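Local coordinates for uncharacterized ACR, COG1565 superfamily (Burkholderia thailandensis, PDB 4F3N), which is of unknown function but has a methyltransferase fold that binds S-adenosyl-L-homocysteine, and may be a protein-arginine methyltransferase, at residues A293-D298 with F407-F412. Sequence-based numbering, arbitrary orientation.
Sequences AAFFID and FKVIAF
Strands 293-298 and 407-412 run antiparallel, their axes 4.6 Å apart at the closest, and are joined by six backbone hydrogen bonds, two in each of the pairs A294-F412, F296-I410 and D298-K408. The middle pair is the straightest: F296 N reaches I410 O at 2.8 Å with 172° at the hydrogen. Between these pairs F295 faces A411 and I297 faces V409 in non-hydrogen-bonded positions. On the face carrying F296, I410 and F412, the F296 and F412 side chains cross at about a right angle and their rings meet edge to edge, F296 CE2 4.1 Å from F412 CD2, with the ring planes inclined by about 60°. I410 turns its CG2 methyl to F296 CB, 3.8 Å away, because chi1 of -165° sends CG1 anti to the backbone N and puts the methyl between N and the carbonyl carbon. Helix 343-352 covers this side, with I346 touching both I410 and F412. The other face holds F295, I297, V409 and A411. There the A411 methyl comes to 3.7 Å from F295 CD1, and V409 CG1 approaches the edge of the same ring. I297 and V409 run alongside each other in the same direction, I297 CG1 4.2 Å from V409 CG2; F366 of helix 363-369 packs against F295 and V409. At the far end K408 bends away and gives its NZ to carbonyls of E405, L406 and G300, while D298 OD2 accepts the N-H of D218. The side chain of I297 comes near that of N214 and F407 touches T113, two residues that bind S-adenosyl-L-homocysteine, though none is bound in this model. Strand 407-414 is wedged antiparallel between 293-298 and 356-362, giving the seven-stranded sheet the 3-2-1-4-5-7-6 order of the class I, Rossmann-like S-adenosylmethionine-dependent methyltransferase fold.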
loop_
_atom_site.group_PDB
_atom_site.type_symbol
_atom_site.label_atom_id
_atom_site.label_comp_id
_atom_site.label_asym_id
_atom_site.label_seq_id
_atom_site.Cartn_x
_atom_site.Cartn_y
_atom_site.Cartn_z
ATOM N N ALA A 293 -8.425 2.696 -15.551
ATOM C CA ALA A 293 -7.968 1.545 -14.804
ATOM C C ALA A 293 -7.411 2.021 -13.459
ATOM O O ALA A 293 -7.076 3.208 -13.286
ATOM C CB ALA A 293 -6.867 0.794 -15.583
ATOM N N ALA A 294 -7.268 1.103 -12.527
ATOM C CA ALA A 294 -6.667 1.383 -11.216
ATOM C C ALA A 294 -5.774 0.202 -10.926
ATOM O O ALA A 294 -6.251 -0.949 -10.965
ATOM C CB ALA A 294 -7.697 1.597 -10.100
ATOM N N PHE A 295 -4.489 0.471 -10.707
ATOM C CA PHE A 295 -3.488 -0.537 -10.362
ATOM C C PHE A 295 -3.088 -0.361 -8.905
ATOM O O PHE A 295 -2.739 0.753 -8.519
ATOM C CB PHE A 295 -2.219 -0.350 -11.176
ATOM C CG PHE A 295 -2.394 -0.548 -12.688
ATOM C CD1 PHE A 295 -2.102 -1.786 -13.280
ATOM C CD2 PHE A 295 -2.817 0.484 -13.470
ATOM C CE1 PHE A 295 -2.210 -1.979 -14.655
ATOM C CE2 PHE A 295 -2.939 0.311 -14.835
ATOM C CZ PHE A 295 -2.626 -0.916 -15.418
ATOM N N PHE A 296 -3.155 -1.441 -8.125
ATOM C CA PHE A 296 -2.611 -1.487 -6.770
ATOM C C PHE A 296 -1.487 -2.482 -6.686
ATOM O O PHE A 296 -1.650 -3.613 -7.122
ATOM C CB PHE A 296 -3.712 -1.818 -5.763
ATOM C CG PHE A 296 -4.819 -0.802 -5.754
ATOM C CD1 PHE A 296 -4.661 0.432 -5.126
ATOM C CD2 PHE A 296 -6.005 -1.063 -6.405
ATOM C CE1 PHE A 296 -5.709 1.367 -5.108
ATOM C CE2 PHE A 296 -7.019 -0.108 -6.440
ATOM C CZ PHE A 296 -6.871 1.086 -5.785
ATOM N N ILE A 297 -0.328 -2.035 -6.216
ATOM C CA ILE A 297 0.858 -2.841 -6.081
ATOM C C ILE A 297 1.146 -2.961 -4.599
ATOM O O ILE A 297 1.243 -1.930 -3.906
ATOM C CB ILE A 297 2.081 -2.166 -6.748
ATOM C CG1 ILE A 297 1.731 -1.855 -8.230
ATOM C CG2 ILE A 297 3.326 -3.087 -6.665
ATOM C CD1 ILE A 297 1.708 -0.375 -8.541
ATOM N N ASP A 298 1.252 -4.180 -4.102
ATOM C CA ASP A 298 1.503 -4.354 -2.673
ATOM C C ASP A 298 1.823 -5.785 -2.340
ATOM O O ASP A 298 1.548 -6.720 -3.106
ATOM C CB ASP A 298 0.285 -3.880 -1.865
ATOM C CG ASP A 298 0.623 -2.986 -0.708
ATOM O OD1 ASP A 298 1.656 -3.227 -0.008
ATOM O OD2 ASP A 298 -0.145 -2.016 -0.483
ATOM N N PHE A 407 5.207 -9.520 -3.553
ATOM C CA PHE A 407 4.475 -8.380 -4.090
ATOM C C PHE A 407 3.547 -8.845 -5.215
ATOM O O PHE A 407 3.922 -9.747 -5.972
ATOM C CB PHE A 407 5.433 -7.339 -4.605
ATOM C CG PHE A 407 6.026 -6.461 -3.503
ATOM C CD1 PHE A 407 6.866 -7.017 -2.523
ATOM C CD2 PHE A 407 5.741 -5.091 -3.443
ATOM C CE1 PHE A 407 7.407 -6.232 -1.545
ATOM C CE2 PHE A 407 6.273 -4.310 -2.431
ATOM C CZ PHE A 407 7.083 -4.888 -1.468
ATOM N N LYS A 408 2.339 -8.271 -5.254
ATOM C CA LYS A 408 1.302 -8.605 -6.214
ATOM C C LYS A 408 0.851 -7.328 -6.879
ATOM O O LYS A 408 1.046 -6.226 -6.351
ATOM C CB LYS A 408 0.070 -9.260 -5.561
ATOM C CG LYS A 408 0.377 -10.396 -4.587
ATOM C CD LYS A 408 1.024 -11.599 -5.300
ATOM C CE LYS A 408 1.075 -12.844 -4.392
ATOM N NZ LYS A 408 2.027 -12.693 -3.241
ATOM N N VAL A 409 0.294 -7.476 -8.081
ATOM C CA VAL A 409 -0.408 -6.382 -8.727
ATOM C C VAL A 409 -1.840 -6.813 -8.984
ATOM O O VAL A 409 -2.063 -7.866 -9.601
ATOM C CB VAL A 409 0.238 -6.011 -10.063
ATOM C CG1 VAL A 409 -0.465 -4.811 -10.641
ATOM C CG2 VAL A 409 1.766 -5.700 -9.876
ATOM N N ILE A 410 -2.787 -5.982 -8.540
ATOM C CA ILE A 410 -4.208 -6.143 -8.882
ATOM C C ILE A 410 -4.665 -4.876 -9.628
ATOM O O ILE A 410 -4.212 -3.781 -9.328
ATOM C CB ILE A 410 -5.078 -6.451 -7.632
ATOM C CG1 ILE A 410 -6.457 -6.970 -8.036
ATOM C CG2 ILE A 410 -5.220 -5.223 -6.699
ATOM C CD1 ILE A 410 -7.128 -7.756 -6.889
ATOM N N ALA A 411 -5.507 -5.038 -10.643
ATOM C CA ALA A 411 -5.999 -3.913 -11.390
ATOM C C ALA A 411 -7.485 -4.061 -11.683
ATOM O O ALA A 411 -7.966 -5.168 -11.903
ATOM C CB ALA A 411 -5.231 -3.755 -12.695
ATOM N N PHE A 412 -8.174 -2.936 -11.672
ATOM C CA PHE A 412 -9.585 -2.812 -11.997
ATOM C C PHE A 412 -9.750 -1.852 -13.173
ATOM O O PHE A 412 -8.903 -0.973 -13.428
ATOM C CB PHE A 412 -10.345 -2.276 -10.774
ATOM C CG PHE A 412 -10.204 -3.121 -9.547
ATOM C CD1 PHE A 412 -10.964 -4.260 -9.411
ATOM C CD2 PHE A 412 -9.270 -2.810 -8.553
ATOM C CE1 PHE A 412 -10.825 -5.064 -8.287
ATOM C CE2 PHE A 412 -9.136 -3.607 -7.436
ATOM C CZ PHE A 412 -9.939 -4.709 -7.292
#